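Local coordinates for uncharacterized protein (Nitrosomonas europaea, PDB 6M0Q), which is of unknown function but is a small disulfide-bonded protein found in complex with another protein, probably hydroxylamine oxidoreductase, at residues A31-K36 and Q77-Q82. Numbering follows the deposited sequence.
Sequences APISAK and QKAREQ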
ATOM      1  N   ALA B  31      -2.464  -8.985 -38.233  1.00 36.02           N
ATOM      2  CA  ALA B  31      -3.511  -8.021 -38.534  1.00 35.63           C
ATOM      3  C   ALA B  31      -4.284  -7.731 -37.248  1.00 37.16           C
ATOM      4  O   ALA B  31      -4.618  -8.666 -36.506  1.00 37.34           O
ATOM      5  CB  ALA B  31      -4.444  -8.545 -39.625  1.00 36.51           C
ATOM      6  N   PRO B  32      -4.527  -6.472 -36.915  1.00 36.69           N
ATOM      7  CA  PRO B  32      -5.125  -6.179 -35.615  1.00 34.99           C
ATOM      8  C   PRO B  32      -6.542  -6.717 -35.529  1.00 33.13           C
ATOM      9  O   PRO B  32      -7.270  -6.797 -36.523  1.00 31.69           O
ATOM     10  CB  PRO B  32      -5.088  -4.649 -35.539  1.00 36.13           C
ATOM     11  CG  PRO B  32      -3.959  -4.274 -36.434  1.00 36.60           C
ATOM     12  CD  PRO B  32      -4.078  -5.244 -37.589  1.00 37.95           C
ATOM     13  N   ILE B  33      -6.898  -7.156 -34.330  1.00 30.61           N
ATOM     14  CA  ILE B  33      -8.252  -7.558 -34.001  1.00 30.24           C
ATOM     15  C   ILE B  33      -8.551  -6.912 -32.664  1.00 30.91           C
ATOM     16  O   ILE B  33      -7.769  -7.049 -31.716  1.00 31.14           O
ATOM     17  CB  ILE B  33      -8.423  -9.092 -33.931  1.00 27.91           C
ATOM     18  CG1 ILE B  33      -7.947  -9.751 -35.232  1.00 31.88           C
ATOM     19  CG2 ILE B  33      -9.888  -9.460 -33.592  1.00 28.25           C
ATOM     20  CD1 ILE B  33      -8.022 -11.267 -35.231  1.00 30.63           C
ATOM     21  N   SER B  34      -9.646  -6.165 -32.611  1.00 31.19           N
ATOM     22  CA  SER B  34     -10.027  -5.476 -31.398  1.00 31.31           C
ATOM     23  C   SER B  34     -10.287  -6.479 -30.280  1.00 26.74           C
ATOM     24  O   SER B  34     -10.586  -7.661 -30.508  1.00 25.06           O
ATOM     25  CB  SER B  34     -11.285  -4.655 -31.629  1.00 32.40           C
ATOM     26  OG  SER B  34     -12.373  -5.548 -31.790  1.00 35.75           O
ATOM     27  N   ALA B  35     -10.204  -5.974 -29.055  1.00 23.30           N
ATOM     28  CA  ALA B  35     -10.441  -6.827 -27.905  1.00 23.06           C
ATOM     29  C   ALA B  35     -11.867  -7.353 -27.898  1.00 22.61           C
ATOM     30  O   ALA B  35     -12.097  -8.524 -27.562  1.00 25.43           O
ATOM     31  CB  ALA B  35     -10.135  -6.063 -26.615  1.00 22.90           C
ATOM     32  N   LYS B  36     -12.848  -6.508 -28.260  1.00 23.00           N
ATOM     33  CA  LYS B  36     -14.231  -6.988 -28.231  1.00 26.17           C
ATOM     34  C   LYS B  36     -14.439  -8.107 -29.236  1.00 30.61           C
ATOM     35  O   LYS B  36     -15.225  -9.034 -28.991  1.00 33.41           O
ATOM     36  CB  LYS B  36     -15.212  -5.851 -28.500  1.00 28.91           C
ATOM     37  CG  LYS B  36     -15.038  -5.171 -29.837  1.00 31.11           C
ATOM     38  CD  LYS B  36     -16.076  -4.094 -29.993  1.00 33.58           C
ATOM     39  CE  LYS B  36     -17.440  -4.699 -30.184  1.00 34.39           C
ATOM     40  NZ  LYS B  36     -17.509  -5.374 -31.504  1.00 37.85           N
ATOM     41  N   GLN B  77     -11.436 -14.655 -39.353  1.00 50.62           N
ATOM     42  CA  GLN B  77     -10.780 -15.368 -40.447  1.00 56.35           C
ATOM     43  C   GLN B  77     -10.226 -14.401 -41.483  1.00 58.80           C
ATOM     44  O   GLN B  77      -9.126 -14.613 -42.004  1.00 59.24           O
ATOM     45  CB  GLN B  77     -11.737 -16.367 -41.101  1.00 59.43           C
ATOM     46  CG  GLN B  77     -11.876 -17.653 -40.293  1.00 64.40           C
ATOM     47  CD  GLN B  77     -13.033 -18.548 -40.746  1.00 68.48           C
ATOM     48  OE1 GLN B  77     -13.778 -18.218 -41.679  1.00 69.82           O
ATOM     49  NE2 GLN B  77     -13.182 -19.690 -40.083  1.00 69.27           N
ATOM     50  N   LYS B  78     -10.952 -13.315 -41.772  1.00 60.77           N
ATOM     51  CA  LYS B  78     -10.447 -12.357 -42.751  1.00 63.95           C
ATOM     52  C   LYS B  78      -9.266 -11.560 -42.203  1.00 60.79           C
ATOM     53  O   LYS B  78      -8.421 -11.102 -42.981  1.00 62.99           O
ATOM     54  CB  LYS B  78     -11.561 -11.423 -43.220  1.00 70.92           C
ATOM     55  CG  LYS B  78     -11.719 -10.152 -42.417  1.00 78.00           C
ATOM     56  CD  LYS B  78     -12.939  -9.371 -42.900  1.00 86.38           C
ATOM     57  CE  LYS B  78     -13.182  -8.117 -42.057  1.00 90.42           C
ATOM     58  NZ  LYS B  78     -14.543  -7.530 -42.266  1.00 91.16           N
ATOM     59  N   ALA B  79      -9.178 -11.391 -40.881  1.00 52.24           N
ATOM     60  CA  ALA B  79      -7.954 -10.844 -40.304  1.00 47.85           C
ATOM     61  C   ALA B  79      -6.821 -11.864 -40.368  1.00 49.67           C
ATOM     62  O   ALA B  79      -5.661 -11.501 -40.603  1.00 50.16           O
ATOM     63  CB  ALA B  79      -8.193 -10.394 -38.858  1.00 42.72           C
ATOM     64  N   ARG B  80      -7.137 -13.146 -40.151  1.00 50.95           N
ATOM     65  CA  ARG B  80      -6.134 -14.199 -40.275  1.00 54.59           C
ATOM     66  C   ARG B  80      -5.652 -14.352 -41.714  1.00 60.01           C
ATOM     67  O   ARG B  80      -4.468 -14.624 -41.936  1.00 59.96           O
ATOM     68  CB  ARG B  80      -6.694 -15.529 -39.764  1.00 54.46           C
ATOM     69  CG  ARG B  80      -7.199 -15.493 -38.335  1.00 53.86           C
ATOM     70  CD  ARG B  80      -6.069 -15.394 -37.340  1.00 53.59           C
ATOM     71  NE  ARG B  80      -6.532 -15.240 -35.956  1.00 53.25           N
ATOM     72  CZ  ARG B  80      -7.051 -16.228 -35.230  1.00 54.52           C
ATOM     73  NH1 ARG B  80      -7.205 -17.442 -35.763  1.00 53.40           N
ATOM     74  NH2 ARG B  80      -7.421 -16.004 -33.974  1.00 54.81           N
ATOM     75  N   GLU B  81      -6.549 -14.194 -42.697  1.00 65.41           N
ATOM     76  CA  GLU B  81      -6.126 -14.165 -44.095  1.00 72.78           C
ATOM     77  C   GLU B  81      -5.158 -13.018 -44.343  1.00 74.60           C
ATOM     78  O   GLU B  81      -4.111 -13.205 -44.976  1.00 75.13           O
ATOM     79  CB  GLU B  81      -7.338 -14.048 -45.028  1.00 77.89           C
ATOM     80  CG  GLU B  81      -8.234 -15.292 -45.065  1.00 84.19           C
ATOM     81  CD  GLU B  81      -9.642 -15.027 -45.630  1.00 88.49           C
ATOM     82  OE1 GLU B  81      -9.871 -13.937 -46.208  1.00 90.31           O
ATOM     83  OE2 GLU B  81     -10.522 -15.912 -45.488  1.00 88.33           O
ATOM     84  N   GLN B  82      -5.484 -11.823 -43.843  1.00 75.51           N
ATOM     85  CA  GLN B  82      -4.587 -10.687 -44.020  1.00 77.21           C
ATOM     86  C   GLN B  82      -3.264 -10.890 -43.281  1.00 74.73           C
ATOM     87  O   GLN B  82      -2.232 -10.365 -43.715  1.00 73.78           O
ATOM     88  CB  GLN B  82      -5.278  -9.399 -43.567  1.00 80.85           C
ATOM     89  CG  GLN B  82      -4.427  -8.141 -43.699  1.00 85.45           C
ATOM     90  CD  GLN B  82      -5.079  -6.915 -43.073  1.00 88.91           C
ATOM     91  OE1 GLN B  82      -6.298  -6.873 -42.877  1.00 89.07           O
ATOM     92  NE2 GLN B  82      -4.262  -5.909 -42.750  1.00 90.30           N
TER
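An extended loop run, A31 to I33, lies alongside the C-terminal part of helix 69-83, at residues 77-82, and heads roughly the opposite way, coming closest where A31 CA lies 5.6 Å from A79 CA. No hydrogen bond joins the two segments directly; methyls, methylenes and one amide plane do the work, and 218 Å² is buried. A79 presents its methyl to the incoming chain and is met by two residues. A31 CB stands 4.2 Å from A79 CB and nearer still to the backbone, 3.3 Å from A79 O. I33 closes on the same methyl lengthwise: its CG1 lies anti to the carbonyl carbon (chi1 -55°) and the chain runs straight on to CD1 (chi2 178°), putting both I33 CG1 and I33 CD1 3.7 Å from A79 CB. Beyond A79, I33 CD1 approaches R80 NE obliquely at 4.3 Å. Q82 CG sits opposite its backbone N (chi1 180°) and the extended chain carries the amide beneath A31, whose methyl rests over the flat face, Q82 CD being 3.9 Å from A31 CB. The polar link is indirect: the hydroxyl of S83 hydrogen-bonds both A31 N and A79 O, tying the run to the helix end. The guanidinium of R80 makes a salt bridge with the C-terminal carboxylate of Y91 and a cation-pi contact with W87, which hold it beside the isoleucine tip. Within the fold, the contact lays the run before helix 35-43 beside helix 69-83, with I33 N and A35 N hydrogen-bonded to side chains of another protein in the assembly; I33 also touches M38, R80 touches Y41, and the C44-C69 disulfide links the regions where the first helix ends and the second begins.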